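Local atomic coordinates of annexin A8 (Homo sapiens, PDB entry 1W3W), a protein that binds phospholipid membranes in a calcium-dependent manner and acts as an anticoagulant by indirectly inhibiting the thromboplastin-specific complex of blood coagulation. Residues A177-D182 with A210-R215. Numbering follows the deposited sequence.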
loop_
_atom_site.group_PDB
_atom_site.type_symbol
_atom_site.label_atom_id
_atom_site.label_comp_id
_atom_site.label_asym_id
_atom_site.label_seq_id
_atom_site.Cartn_x
_atom_site.Cartn_y
_atom_site.Cartn_z
ATOM N N ALA A 177 -5.780 -28.542 -16.091
ATOM C CA ALA A 177 -5.176 -28.530 -17.422
ATOM C C ALA A 177 -4.610 -27.155 -17.760
ATOM O O ALA A 177 -3.536 -27.039 -18.345
ATOM C CB ALA A 177 -6.195 -28.952 -18.486
ATOM N N LEU A 178 -5.341 -26.112 -17.391
ATOM C CA LEU A 178 -4.920 -24.762 -17.707
ATOM C C LEU A 178 -3.751 -24.351 -16.810
ATOM O O LEU A 178 -2.842 -23.666 -17.260
ATOM C CB LEU A 178 -6.095 -23.790 -17.578
ATOM C CG LEU A 178 -5.812 -22.320 -17.897
ATOM C CD1 LEU A 178 -5.578 -22.125 -19.377
ATOM C CD2 LEU A 178 -6.982 -21.456 -17.434
ATOM N N ALA A 179 -3.759 -24.804 -15.561
ATOM C CA ALA A 179 -2.669 -24.517 -14.633
ATOM C C ALA A 179 -1.370 -25.114 -15.151
ATOM O O ALA A 179 -0.328 -24.464 -15.116
ATOM C CB ALA A 179 -2.990 -25.072 -13.235
ATOM N N LEU A 180 -1.437 -26.343 -15.651
ATOM C CA LEU A 180 -0.276 -27.007 -16.231
ATOM C C LEU A 180 0.212 -26.309 -17.494
ATOM O O LEU A 180 1.419 -26.129 -17.677
ATOM C CB LEU A 180 -0.569 -28.489 -16.522
ATOM C CG LEU A 180 0.636 -29.319 -16.979
ATOM C CD1 LEU A 180 1.714 -29.369 -15.892
ATOM C CD2 LEU A 180 0.235 -30.728 -17.386
ATOM N N GLN A 181 -0.724 -25.907 -18.355
ATOM C CA GLN A 181 -0.379 -25.158 -19.555
ATOM C C GLN A 181 0.262 -23.802 -19.222
ATOM O O GLN A 181 1.227 -23.402 -19.857
ATOM C CB GLN A 181 -1.593 -24.948 -20.462
ATOM C CG GLN A 181 -1.205 -24.458 -21.866
ATOM C CD GLN A 181 -0.179 -25.390 -22.568
ATOM O OE1 GLN A 181 -0.434 -26.589 -22.721
ATOM N NE2 GLN A 181 0.972 -24.832 -22.986
ATOM N N ASP A 182 -0.286 -23.102 -18.242
ATOM C CA ASP A 182 0.303 -21.852 -17.786
ATOM C C ASP A 182 1.733 -22.069 -17.288
ATOM O O ASP A 182 2.611 -21.294 -17.629
ATOM C CB ASP A 182 -0.544 -21.214 -16.688
ATOM C CG ASP A 182 -1.765 -20.514 -17.229
ATOM O OD1 ASP A 182 -2.608 -20.114 -16.394
ATOM O OD2 ASP A 182 -1.967 -20.326 -18.457
ATOM N N ALA A 210 -5.566 -15.585 -7.828
ATOM C CA ALA A 210 -4.544 -15.963 -6.849
ATOM C C ALA A 210 -4.498 -17.471 -6.633
ATOM O O ALA A 210 -3.433 -18.064 -6.567
ATOM C CB ALA A 210 -4.786 -15.255 -5.519
ATOM N N THR A 211 -5.668 -18.091 -6.528
ATOM C CA THR A 211 -5.755 -19.523 -6.273
ATOM C C THR A 211 -5.195 -20.364 -7.433
ATOM O O THR A 211 -4.514 -21.378 -7.233
ATOM C CB THR A 211 -7.236 -19.880 -6.018
ATOM O OG1 THR A 211 -7.726 -19.104 -4.905
ATOM C CG2 THR A 211 -7.376 -21.318 -5.575
ATOM N N HIS A 212 -5.506 -19.935 -8.646
ATOM C CA HIS A 212 -4.966 -20.549 -9.851
ATOM C C HIS A 212 -3.446 -20.367 -9.886
ATOM O O HIS A 212 -2.727 -21.305 -10.169
ATOM C CB HIS A 212 -5.612 -19.923 -11.086
ATOM C CG HIS A 212 -5.073 -20.437 -12.384
ATOM N ND1 HIS A 212 -5.797 -21.269 -13.210
ATOM C CD2 HIS A 212 -3.887 -20.230 -13.004
ATOM C CE1 HIS A 212 -5.085 -21.541 -14.289
ATOM N NE2 HIS A 212 -3.916 -20.934 -14.184
ATOM N N LEU A 213 -2.972 -19.170 -9.555
ATOM C CA LEU A 213 -1.539 -18.866 -9.633
ATOM C C LEU A 213 -0.747 -19.689 -8.646
ATOM O O LEU A 213 0.351 -20.130 -8.962
ATOM C CB LEU A 213 -1.264 -17.382 -9.404
ATOM C CG LEU A 213 -1.535 -16.451 -10.588
ATOM C CD1 LEU A 213 -1.304 -15.027 -10.144
ATOM C CD2 LEU A 213 -0.682 -16.778 -11.785
ATOM N N LEU A 214 -1.309 -19.941 -7.463
ATOM C CA LEU A 214 -0.610 -20.788 -6.490
ATOM C C LEU A 214 -0.364 -22.174 -7.042
ATOM O O LEU A 214 0.706 -22.763 -6.821
ATOM C CB LEU A 214 -1.374 -20.875 -5.173
ATOM C CG LEU A 214 -1.285 -19.574 -4.366
ATOM C CD1 LEU A 214 -2.339 -19.544 -3.269
ATOM C CD2 LEU A 214 0.100 -19.426 -3.791
ATOM N N ARG A 215 -1.353 -22.709 -7.751
ATOM C CA ARG A 215 -1.179 -24.004 -8.394
ATOM C C ARG A 215 -0.175 -23.914 -9.555
ATOM O O ARG A 215 0.588 -24.838 -9.770
ATOM C CB ARG A 215 -2.526 -24.551 -8.864
ATOM C CG ARG A 215 -2.454 -25.918 -9.520
ATOM C CD ARG A 215 -2.187 -27.050 -8.549
ATOM N NE ARG A 215 -2.760 -28.295 -9.057
ATOM C CZ ARG A 215 -4.031 -28.682 -8.899
ATOM N NH1 ARG A 215 -4.908 -27.934 -8.224
ATOM N NH2 ARG A 215 -4.425 -29.839 -9.418
#
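A179 and R215 mark the nearest backbone approach, 6.4 Å between their CA atoms, where the helical segments 177-182 and 210-215 cross at -61° with axes 9.4 Å apart at closest. The gap is bridged by H212, whose ring, with CG anti to the backbone N, extends from its own helix across to the other. H212 NE2 donates a 2.7 Å hydrogen bond to D182 OD1. The bond is short but bent: N-H...O measures 139°, and the oxygen, though near the ring edge, is tilted out of the ring plane. H212 NE2 reaches OD1 on its anti side, from somewhat out of the carboxylate plane, with carboxylate and imidazole planes 60° apart, a skewed rather than coplanar pairing. OD1 also forms a salt bridge to R208 NE, just before the second helix, so one oxygen of the buried D182 joins two polar partners, and the neighbouring guanidinium would be expected to favour the ionised acid. Two nonpolar side chains pack against the ring. The methyl of A179 lies over one face, its CB 4.2 Å from H212 CE1, while L178 CD2 comes obliquely to within 3.7 Å of H212 CE1. Beyond the ring, A179 CB meets R215 CG at 3.8 Å, so the aliphatic start of the arginine chain, not its guanidinium, makes this contact. Within the predicted third annexin repeat, the contact joins the first turns of helices 176-191 and 210-224, away from the calcium site; V174, in the loop before helix 176-191, touches H212, and I204 of helix 198-207 touches D182.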